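Local coordinates for zinc-binding protein TroA (Treponema pallidum, PDB 1K0F) that binds zinc in the periplasm with high affinity and specificity and hands it to the membrane permease of the TroABC ABC transporter for import, at residues E160-F171 and R209-I220; V103-S111 and Y260-I268. All blocks are in the same frame, centred on the assembly; numbering follows the deposited sequence.

Overall arrangement
Both contacts are largely buried, their centres about 16 Å apart, but contact 1 has an exposed end at Glu-160 and Arg-209, whereas no touching residue of contact 2 is exposed. Contact 1 joins strands 163-166 and 213-217, which run roughly the same way, and carries His-168 of the zinc site, which holds no zinc here. Contact 2, closer to the middle of the chain, brings the start of helix 107-124, with the turn before it, against helix 260-273. Contact 1 is mostly aliphatic and ends in a His-carboxylate pair; contact 2 is mainly aromatic, with one tyrosine hydroxyl bonded to a backbone carbonyl. They meet where Phe-171 stacks on Phe-105 and touches Asn-267.

Contact 1 of 2, residues E160-F171 and R209-I220; sequences ERRVLVTAHDAF and RKLPAIFIESSI
Two neighbouring strands, 163-166 and 213-217, run side by side at 38°, and just past the first of them His-168 meets Glu-217, the last residue of the second. His-168 is one of four zinc ligands, with His-37, His-102 and Asp-248; no zinc is bound in this model. The backbones are tied by Phe-215 N to Val-165 O (3.1 Å). Around that bond the packing is aliphatic and aromatic: Leu-211 CD1 lies 3.5 Å from Val-165 CG2, and Leu-164 CD1 reaches Phe-215 CD1 at 3.3 Å, the two side chains crossing at about a right angle. The Glu-217 chain, extended beyond CG (chi2 -177°), passes Ala-167 CB to bring its carboxylate to the edge of the His-168 ring. Glu-217 OE2 accepts from His-168 ND1 at 2.7 Å, a bent bond, ring and carboxylate planes 62° apart. Glu-217 OE1 accepts weakly from His-168 N (3.4 Å). Ile-220 CD1 makes a CH-pi contact over one imidazole face, while Ala-170 CB sits over the rim of the opposite face. OE2, which also bonds Ser-247 OG, is crowded and less surely placed; if correct, Glu-217 would hold ND1 and leave NE2 for the metal, the His-168 side chain lying close to His-37 and Asp-248.

Contact 2 of 2, residues V103-S111 and Y260-I268; sequences VWFDVKLWS and YVGMVTHNI
Tyr-260, at the start of helix 260-273, lays its ring between Trp-110 and Val-264 of its own helix, with its hydroxyl edge at the turn 104-106. Helix 260-273 thus packs against the turn 103-106 and the first turn of helix 107-124, which Asp-106 caps, and the centre of the contact is an aromatic cluster.

The polar link across the contact is short: Tyr-260 OH donates to Trp-104 O at 2.7 Å, approaching from above the carbonyl plane, 52° out of it. This gives the phenol, buried among aromatic and aliphatic groups, a backbone partner.

Stacking comes next. The five-membered ring of Trp-110 lies over one face of the Tyr-260 ring as an offset stack, centroids 4.3 Å apart and planes at 30°, with CD1 the atom nearest the phenol. Val-264 CG2, one turn further along the tyrosine's own helix, sits over the rim of the opposite face. Tyr-260 CG anti to its backbone nitrogen (chi1 178°) sends the ring out from the helix to meet the indole. Trp-110 also touches Leu-143 of helix 129-156.

The remaining contacts are looser, van der Waals approaches. Met-263 CE is 4.3 Å from Phe-105 CZ and also approaches the indole of Trp-104, whose NE1 bonds Ser-247 O close to the zinc ligands His-102 and Asp-248. Asn-267, held through OD1 by Phe-246 N, crosses Phe-105 at about a right angle, Asn-267 ND2 lying 3.2 Å from Phe-105 CE1. On the helix 107-124 side, Val-107 CG2 comes within 3.6 Å of Tyr-260 OH.

Contact 1 of 2, residues E160-F171 and R209-I220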
loop_
_atom_site.group_PDB
_atom_site.type_symbol
_atom_site.label_atom_id
_atom_site.label_comp_id
_atom_site.label_asym_id
_atom_site.label_seq_id
_atom_site.Cartn_x
_atom_site.Cartn_y
_atom_site.Cartn_z
ATOM N N GLU A 160 -6.760 -14.431 18.520
ATOM C CA GLU A 160 -5.850 -15.503 18.119
ATOM C C GLU A 160 -5.794 -15.705 16.609
ATOM O O GLU A 160 -4.724 -15.949 16.049
ATOM C CB GLU A 160 -6.255 -16.819 18.786
ATOM C CG GLU A 160 -6.272 -16.768 20.299
ATOM C CD GLU A 160 -7.506 -16.074 20.841
ATOM O OE1 GLU A 160 -8.495 -15.972 20.086
ATOM O OE2 GLU A 160 -7.484 -15.633 22.013
ATOM N N ARG A 161 -6.951 -15.604 15.960
ATOM C CA ARG A 161 -7.058 -15.780 14.513
ATOM C C ARG A 161 -6.487 -14.595 13.723
ATOM O O ARG A 161 -6.284 -14.686 12.510
ATOM C CB ARG A 161 -8.528 -15.988 14.126
ATOM C CG ARG A 161 -9.195 -17.192 14.793
ATOM C CD ARG A 161 -10.167 -17.909 13.847
ATOM N NE ARG A 161 -10.302 -19.335 14.153
ATOM C CZ ARG A 161 -9.960 -20.317 13.324
ATOM N NH1 ARG A 161 -9.459 -20.028 12.133
ATOM N NH2 ARG A 161 -10.113 -21.585 13.689
ATOM N N ARG A 162 -6.217 -13.492 14.415
ATOM C CA ARG A 162 -5.693 -12.295 13.773
ATOM C C ARG A 162 -4.212 -12.371 13.407
ATOM O O ARG A 162 -3.574 -11.352 13.185
ATOM C CB ARG A 162 -5.933 -11.086 14.671
ATOM C CG ARG A 162 -7.384 -10.640 14.757
ATOM C CD ARG A 162 -7.504 -9.442 15.698
ATOM N NE ARG A 162 -8.807 -9.338 16.349
ATOM C CZ ARG A 162 -8.997 -8.903 17.594
ATOM N NH1 ARG A 162 -7.964 -8.527 18.342
ATOM N NH2 ARG A 162 -10.227 -8.836 18.089
ATOM N N VAL A 163 -3.663 -13.574 13.347
ATOM C CA VAL A 163 -2.258 -13.736 12.984
ATOM C C VAL A 163 -2.186 -13.829 11.466
ATOM O O VAL A 163 -2.584 -14.840 10.889
ATOM C CB VAL A 163 -1.660 -15.033 13.572
ATOM C CG1 VAL A 163 -0.227 -15.196 13.110
ATOM C CG2 VAL A 163 -1.734 -15.006 15.088
ATOM N N LEU A 164 -1.703 -12.780 10.812
ATOM C CA LEU A 164 -1.613 -12.804 9.354
ATOM C C LEU A 164 -0.191 -12.920 8.818
ATOM O O LEU A 164 0.700 -12.153 9.181
ATOM C CB LEU A 164 -2.288 -11.560 8.759
ATOM C CG LEU A 164 -1.903 -11.114 7.343
ATOM C CD1 LEU A 164 -2.733 -11.846 6.293
ATOM C CD2 LEU A 164 -2.121 -9.613 7.238
ATOM N N VAL A 165 0.011 -13.899 7.949
ATOM C CA VAL A 165 1.309 -14.107 7.333
ATOM C C VAL A 165 1.078 -13.857 5.849
ATOM O O VAL A 165 0.184 -14.446 5.238
ATOM C CB VAL A 165 1.827 -15.544 7.572
ATOM C CG1 VAL A 165 3.124 -15.759 6.812
ATOM C CG2 VAL A 165 2.052 -15.779 9.059
ATOM N N THR A 166 1.877 -12.968 5.274
ATOM C CA THR A 166 1.732 -12.615 3.871
ATOM C C THR A 166 3.046 -12.640 3.101
ATOM O O THR A 166 4.106 -12.897 3.669
ATOM C CB THR A 166 1.142 -11.214 3.749
ATOM O OG1 THR A 166 1.738 -10.374 4.743
ATOM C CG2 THR A 166 -0.369 -11.250 3.958
ATOM N N ALA A 167 2.956 -12.355 1.804
ATOM C CA ALA A 167 4.110 -12.323 0.904
ATOM C C ALA A 167 5.315 -11.543 1.462
ATOM O O ALA A 167 6.427 -12.075 1.507
ATOM C CB ALA A 167 3.689 -11.743 -0.442
ATOM N N HIS A 168 5.100 -10.284 1.859
ATOM C CA HIS A 168 6.170 -9.457 2.427
ATOM C C HIS A 168 5.694 -8.542 3.570
ATOM O O HIS A 168 4.500 -8.297 3.710
ATOM C CB HIS A 168 6.899 -8.661 1.311
ATOM C CG HIS A 168 6.237 -7.376 0.911
ATOM N ND1 HIS A 168 4.955 -7.319 0.411
ATOM C CD2 HIS A 168 6.714 -6.108 0.862
ATOM C CE1 HIS A 168 4.668 -6.073 0.071
ATOM N NE2 HIS A 168 5.719 -5.321 0.332
ATOM N N ASP A 169 6.635 -8.064 4.388
ATOM C CA ASP A 169 6.359 -7.201 5.551
ATOM C C ASP A 169 5.745 -5.864 5.174
ATOM O O ASP A 169 6.364 -4.813 5.356
ATOM C CB ASP A 169 7.660 -6.949 6.329
ATOM C CG ASP A 169 7.521 -7.220 7.824
ATOM O OD1 ASP A 169 6.410 -7.608 8.262
ATOM O OD2 ASP A 169 8.530 -7.041 8.553
ATOM N N ALA A 170 4.512 -5.906 4.690
ATOM C CA ALA A 170 3.829 -4.702 4.260
ATOM C C ALA A 170 2.534 -4.433 5.007
ATOM O O ALA A 170 1.623 -3.832 4.454
ATOM C CB ALA A 170 3.550 -4.784 2.766
ATOM N N PHE A 171 2.436 -4.859 6.254
ATOM C CA PHE A 171 1.206 -4.613 6.985
ATOM C C PHE A 171 1.464 -4.245 8.426
ATOM O O PHE A 171 0.589 -4.377 9.271
ATOM C CB PHE A 171 0.289 -5.833 6.913
ATOM C CG PHE A 171 -0.179 -6.156 5.519
ATOM C CD1 PHE A 171 0.538 -7.040 4.721
ATOM C CD2 PHE A 171 -1.339 -5.592 5.012
ATOM C CE1 PHE A 171 0.107 -7.359 3.435
ATOM C CE2 PHE A 171 -1.781 -5.905 3.721
ATOM C CZ PHE A 171 -1.056 -6.790 2.934
ATOM N N ARG A 209 1.122 -22.712 14.985
ATOM C CA ARG A 209 -0.068 -21.930 15.291
ATOM C C ARG A 209 -1.260 -22.397 14.460
ATOM O O ARG A 209 -2.388 -21.956 14.677
ATOM C CB ARG A 209 0.202 -20.443 15.041
ATOM C CG ARG A 209 1.553 -19.969 15.566
ATOM C CD ARG A 209 1.520 -19.759 17.067
ATOM N NE ARG A 209 0.410 -18.898 17.461
ATOM C CZ ARG A 209 0.374 -17.587 17.247
ATOM N NH1 ARG A 209 1.387 -16.989 16.642
ATOM N NH2 ARG A 209 -0.673 -16.868 17.643
ATOM N N LYS A 210 -1.005 -23.287 13.505
ATOM C CA LYS A 210 -2.062 -23.835 12.651
ATOM C C LYS A 210 -2.912 -22.765 11.955
ATOM O O LYS A 210 -4.109 -22.682 12.187
ATOM C CB LYS A 210 -2.980 -24.742 13.481
ATOM C CG LYS A 210 -2.526 -26.187 13.585
ATOM C CD LYS A 210 -1.960 -26.486 14.961
ATOM C CE LYS A 210 -0.951 -27.633 14.915
ATOM N NZ LYS A 210 -1.497 -28.912 15.478
ATOM N N LEU A 211 -2.296 -21.966 11.086
ATOM C CA LEU A 211 -3.016 -20.905 10.375
ATOM C C LEU A 211 -3.973 -21.414 9.304
ATOM O O LEU A 211 -3.567 -22.097 8.365
ATOM C CB LEU A 211 -2.036 -19.936 9.709
ATOM C CG LEU A 211 -1.045 -19.133 10.553
ATOM C CD1 LEU A 211 -0.706 -17.847 9.824
ATOM C CD2 LEU A 211 -1.627 -18.828 11.931
ATOM N N PRO A 212 -5.262 -21.059 9.416
ATOM C CA PRO A 212 -6.200 -21.536 8.398
ATOM C C PRO A 212 -5.746 -21.060 7.033
ATOM O O PRO A 212 -5.923 -21.752 6.043
ATOM C CB PRO A 212 -7.538 -20.916 8.808
ATOM C CG PRO A 212 -7.175 -19.787 9.710
ATOM C CD PRO A 212 -5.924 -20.207 10.417
ATOM N N ALA A 213 -5.135 -19.882 6.988
ATOM C CA ALA A 213 -4.686 -19.370 5.712
ATOM C C ALA A 213 -3.571 -18.334 5.757
ATOM O O ALA A 213 -3.431 -17.584 6.713
ATOM C CB ALA A 213 -5.886 -18.794 4.942
ATOM N N ILE A 214 -2.778 -18.323 4.693
ATOM C CA ILE A 214 -1.689 -17.379 4.501
ATOM C C ILE A 214 -2.125 -16.677 3.214
ATOM O O ILE A 214 -2.992 -17.191 2.513
ATOM C CB ILE A 214 -0.324 -18.109 4.300
ATOM C CG1 ILE A 214 -0.457 -19.238 3.277
ATOM C CG2 ILE A 214 0.160 -18.678 5.630
ATOM C CD1 ILE A 214 0.866 -19.716 2.728
ATOM N N PHE A 215 -1.546 -15.524 2.890
ATOM C CA PHE A 215 -1.972 -14.813 1.688
ATOM C C PHE A 215 -0.923 -14.460 0.651
ATOM O O PHE A 215 0.241 -14.224 0.958
ATOM C CB PHE A 215 -2.704 -13.535 2.084
ATOM C CG PHE A 215 -3.897 -13.780 2.950
ATOM C CD1 PHE A 215 -3.743 -14.265 4.244
ATOM C CD2 PHE A 215 -5.179 -13.579 2.458
ATOM C CE1 PHE A 215 -4.849 -14.555 5.036
ATOM C CE2 PHE A 215 -6.300 -13.867 3.244
ATOM C CZ PHE A 215 -6.134 -14.357 4.536
ATOM N N ILE A 216 -1.356 -14.424 -0.599
ATOM C CA ILE A 216 -0.482 -14.052 -1.697
ATOM C C ILE A 216 -0.598 -12.541 -1.794
ATOM O O ILE A 216 -1.302 -11.906 -1.011
ATOM C CB ILE A 216 -0.935 -14.675 -3.056
ATOM C CG1 ILE A 216 -2.396 -15.103 -2.979
ATOM C CG2 ILE A 216 -0.067 -15.891 -3.405
ATOM C CD1 ILE A 216 -2.968 -15.496 -4.297
ATOM N N GLU A 217 0.088 -11.957 -2.760
ATOM C CA GLU A 217 0.023 -10.529 -2.934
ATOM C C GLU A 217 0.159 -10.205 -4.391
ATOM O O GLU A 217 0.847 -10.898 -5.126
ATOM C CB GLU A 217 1.121 -9.854 -2.148
ATOM C CG GLU A 217 0.819 -9.764 -0.677
ATOM C CD GLU A 217 1.897 -9.032 0.064
ATOM O OE1 GLU A 217 1.982 -9.171 1.300
ATOM O OE2 GLU A 217 2.669 -8.316 -0.600
ATOM N N SER A 218 -0.511 -9.139 -4.797
ATOM C CA SER A 218 -0.504 -8.706 -6.178
ATOM C C SER A 218 0.846 -8.214 -6.691
ATOM O O SER A 218 1.107 -8.291 -7.892
ATOM C CB SER A 218 -1.540 -7.600 -6.358
ATOM O OG SER A 218 -1.843 -7.017 -5.109
ATOM N N SER A 219 1.708 -7.725 -5.803
ATOM C CA SER A 219 2.994 -7.183 -6.240
ATOM C C SER A 219 4.223 -8.050 -6.047
ATOM O O SER A 219 5.330 -7.634 -6.364
ATOM C CB SER A 219 3.229 -5.849 -5.552
ATOM O OG SER A 219 2.690 -5.869 -4.244
ATOM N N ILE A 220 4.039 -9.258 -5.539
ATOM C CA ILE A 220 5.176 -10.128 -5.306
ATOM C C ILE A 220 4.943 -11.537 -5.850
ATOM O O ILE A 220 3.866 -12.101 -5.681
ATOM C CB ILE A 220 5.507 -10.198 -3.777
ATOM C CG1 ILE A 220 6.292 -8.954 -3.351
ATOM C CG2 ILE A 220 6.363 -11.418 -3.460
ATOM C CD1 ILE A 220 5.497 -7.967 -2.547
#

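Contact 2 of 2, residues V103-S111 and Y260-I268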
loop_
_atom_site.group_PDB
_atom_site.type_symbol
_atom_site.label_atom_id
_atom_site.label_comp_id
_atom_site.label_asym_id
_atom_site.label_seq_id
_atom_site.Cartn_x
_atom_site.Cartn_y
_atom_site.Cartn_z
ATOM N N VAL A 103 2.188 3.058 5.083
ATOM C CA VAL A 103 1.237 3.792 5.904
ATOM C C VAL A 103 -0.192 3.823 5.360
ATOM O O VAL A 103 -1.135 4.139 6.080
ATOM C CB VAL A 103 1.722 5.238 6.105
ATOM C CG1 VAL A 103 3.046 5.238 6.859
ATOM C CG2 VAL A 103 1.884 5.908 4.758
ATOM N N TRP A 104 -0.353 3.496 4.088
ATOM C CA TRP A 104 -1.679 3.498 3.498
ATOM C C TRP A 104 -2.483 2.328 4.035
ATOM O O TRP A 104 -3.569 2.033 3.532
ATOM C CB TRP A 104 -1.581 3.370 1.987
ATOM C CG TRP A 104 -0.803 2.186 1.592
ATOM C CD1 TRP A 104 -1.232 0.890 1.568
ATOM C CD2 TRP A 104 0.567 2.166 1.200
ATOM N NE1 TRP A 104 -0.208 0.062 1.180
ATOM C CE2 TRP A 104 0.909 0.819 0.947
ATOM C CE3 TRP A 104 1.539 3.158 1.032
ATOM C CZ2 TRP A 104 2.184 0.439 0.538
ATOM C CZ3 TRP A 104 2.809 2.780 0.628
ATOM C CH2 TRP A 104 3.119 1.431 0.384
ATOM N N PHE A 105 -1.936 1.637 5.028
ATOM C CA PHE A 105 -2.647 0.514 5.612
ATOM C C PHE A 105 -3.225 0.895 6.963
ATOM O O PHE A 105 -3.867 0.084 7.626
ATOM C CB PHE A 105 -1.749 -0.714 5.708
ATOM C CG PHE A 105 -1.766 -1.557 4.460
ATOM C CD1 PHE A 105 -2.942 -1.719 3.737
ATOM C CD2 PHE A 105 -0.602 -2.152 3.987
ATOM C CE1 PHE A 105 -2.959 -2.464 2.557
ATOM C CE2 PHE A 105 -0.604 -2.895 2.814
ATOM C CZ PHE A 105 -1.785 -3.050 2.091
ATOM N N ASP A 106 -2.967 2.136 7.368
ATOM C CA ASP A 106 -3.542 2.685 8.583
ATOM C C ASP A 106 -4.375 3.837 8.022
ATOM O O ASP A 106 -3.904 4.965 7.915
ATOM C CB ASP A 106 -2.483 3.221 9.546
ATOM C CG ASP A 106 -3.094 3.741 10.847
ATOM O OD1 ASP A 106 -4.318 4.011 10.869
ATOM O OD2 ASP A 106 -2.358 3.879 11.851
ATOM N N VAL A 107 -5.601 3.515 7.622
ATOM C CA VAL A 107 -6.533 4.475 7.041
ATOM C C VAL A 107 -6.523 5.830 7.721
ATOM O O VAL A 107 -6.588 6.857 7.059
ATOM C CB VAL A 107 -7.965 3.936 7.090
ATOM C CG1 VAL A 107 -8.905 4.925 6.467
ATOM C CG2 VAL A 107 -8.041 2.596 6.395
ATOM N N LYS A 108 -6.441 5.826 9.046
ATOM C CA LYS A 108 -6.442 7.059 9.818
ATOM C C LYS A 108 -5.159 7.871 9.651
ATOM O O LYS A 108 -5.172 9.100 9.719
ATOM C CB LYS A 108 -6.654 6.725 11.295
ATOM C CG LYS A 108 -7.617 7.646 12.022
ATOM C CD LYS A 108 -6.987 8.212 13.296
ATOM C CE LYS A 108 -7.599 7.604 14.555
ATOM N NZ LYS A 108 -7.490 8.530 15.719
ATOM N N LEU A 109 -4.047 7.178 9.444
ATOM C CA LEU A 109 -2.754 7.831 9.275
ATOM C C LEU A 109 -2.479 8.099 7.801
ATOM O O LEU A 109 -1.497 8.749 7.444
ATOM C CB LEU A 109 -1.649 6.954 9.859
ATOM C CG LEU A 109 -0.211 7.446 9.699
ATOM C CD1 LEU A 109 0.162 8.332 10.881
ATOM C CD2 LEU A 109 0.725 6.249 9.593
ATOM N N TRP A 110 -3.357 7.592 6.948
ATOM C CA TRP A 110 -3.218 7.792 5.520
ATOM C C TRP A 110 -3.917 9.091 5.164
ATOM O O TRP A 110 -3.679 9.661 4.104
ATOM C CB TRP A 110 -3.860 6.639 4.761
ATOM C CG TRP A 110 -3.811 6.790 3.274
ATOM C CD1 TRP A 110 -4.873 6.887 2.426
ATOM C CD2 TRP A 110 -2.632 6.821 2.460
ATOM N NE1 TRP A 110 -4.431 6.976 1.132
ATOM C CE2 TRP A 110 -3.064 6.941 1.118
ATOM C CE3 TRP A 110 -1.260 6.762 2.726
ATOM C CZ2 TRP A 110 -2.164 7.000 0.047
ATOM C CZ3 TRP A 110 -0.364 6.824 1.660
ATOM C CH2 TRP A 110 -0.824 6.938 0.333
ATOM N N SER A 111 -4.789 9.551 6.058
ATOM C CA SER A 111 -5.506 10.801 5.839
ATOM C C SER A 111 -4.463 11.901 5.675
ATOM O O SER A 111 -4.712 12.925 5.039
ATOM C CB SER A 111 -6.407 11.121 7.031
ATOM O OG SER A 111 -6.428 10.052 7.950
ATOM N N TYR A 260 -8.322 2.768 -3.546
ATOM C CA TYR A 260 -7.822 2.579 -2.198
ATOM C C TYR A 260 -8.889 1.847 -1.412
ATOM O O TYR A 260 -8.718 0.690 -1.029
ATOM C CB TYR A 260 -7.559 3.931 -1.559
ATOM C CG TYR A 260 -7.082 3.831 -0.142
ATOM C CD1 TYR A 260 -5.886 3.182 0.160
ATOM C CD2 TYR A 260 -7.820 4.388 0.900
ATOM C CE1 TYR A 260 -5.436 3.089 1.468
ATOM C CE2 TYR A 260 -7.378 4.302 2.207
ATOM C CZ TYR A 260 -6.187 3.652 2.485
ATOM O OH TYR A 260 -5.746 3.550 3.784
ATOM N N VAL A 261 -10.003 2.539 -1.199
ATOM C CA VAL A 261 -11.149 2.012 -0.479
ATOM C C VAL A 261 -11.400 0.541 -0.768
ATOM O O VAL A 261 -11.358 -0.288 0.140
ATOM C CB VAL A 261 -12.424 2.817 -0.835
ATOM C CG1 VAL A 261 -13.685 1.972 -0.612
ATOM C CG2 VAL A 261 -12.468 4.090 -0.004
ATOM N N GLY A 262 -11.667 0.219 -2.029
ATOM C CA GLY A 262 -11.939 -1.160 -2.390
ATOM C C GLY A 262 -10.746 -2.076 -2.225
ATOM O O GLY A 262 -10.884 -3.221 -1.793
ATOM N N MET A 263 -9.565 -1.579 -2.562
ATOM C CA MET A 263 -8.358 -2.380 -2.444
ATOM C C MET A 263 -8.214 -2.878 -1.018
ATOM O O MET A 263 -7.901 -4.046 -0.782
ATOM C CB MET A 263 -7.125 -1.552 -2.804
ATOM C CG MET A 263 -5.826 -2.086 -2.194
ATOM S SD MET A 263 -4.857 -0.827 -1.334
ATOM C CE MET A 263 -3.172 -1.418 -1.675
ATOM N N VAL A 264 -8.431 -1.964 -0.074
ATOM C CA VAL A 264 -8.335 -2.270 1.353
ATOM C C VAL A 264 -9.543 -3.083 1.834
ATOM O O VAL A 264 -9.433 -3.910 2.751
ATOM C CB VAL A 264 -8.230 -0.975 2.187
ATOM C CG1 VAL A 264 -8.237 -1.307 3.662
ATOM C CG2 VAL A 264 -6.966 -0.230 1.816
ATOM N N THR A 265 -10.698 -2.847 1.216
ATOM C CA THR A 265 -11.885 -3.579 1.596
ATOM C C THR A 265 -11.633 -5.004 1.197
ATOM O O THR A 265 -11.957 -5.930 1.933
ATOM C CB THR A 265 -13.130 -3.074 0.867
ATOM O OG1 THR A 265 -13.484 -1.786 1.382
ATOM C CG2 THR A 265 -14.286 -4.021 1.099
ATOM N N HIS A 266 -11.042 -5.180 0.023
ATOM C CA HIS A 266 -10.746 -6.513 -0.453
ATOM C C HIS A 266 -9.827 -7.181 0.539
ATOM O O HIS A 266 -10.000 -8.350 0.877
ATOM C CB HIS A 266 -10.032 -6.486 -1.796
ATOM C CG HIS A 266 -9.180 -7.695 -2.036
ATOM N ND1 HIS A 266 -9.639 -8.804 -2.711
ATOM C CD2 HIS A 266 -7.940 -8.009 -1.592
ATOM C CE1 HIS A 266 -8.712 -9.745 -2.679
ATOM N NE2 HIS A 266 -7.678 -9.289 -2.000
ATOM N N ASN A 267 -8.836 -6.427 0.992
ATOM C CA ASN A 267 -7.853 -6.956 1.923
ATOM C C ASN A 267 -8.484 -7.541 3.180
ATOM O O ASN A 267 -8.438 -8.751 3.386
ATOM C CB ASN A 267 -6.829 -5.865 2.270
ATOM C CG ASN A 267 -5.647 -5.829 1.280
ATOM O OD1 ASN A 267 -5.678 -6.461 0.216
ATOM N ND2 ASN A 267 -4.605 -5.084 1.635
ATOM N N ILE A 268 -9.080 -6.694 4.018
ATOM C CA ILE A 268 -9.721 -7.158 5.250
ATOM C C ILE A 268 -10.790 -8.207 4.977
ATOM O O ILE A 268 -10.949 -9.160 5.742
ATOM C CB ILE A 268 -10.363 -5.980 6.036
ATOM C CG1 ILE A 268 -10.313 -6.282 7.524
ATOM C CG2 ILE A 268 -11.815 -5.761 5.617
ATOM C CD1 ILE A 268 -8.929 -6.219 8.078
#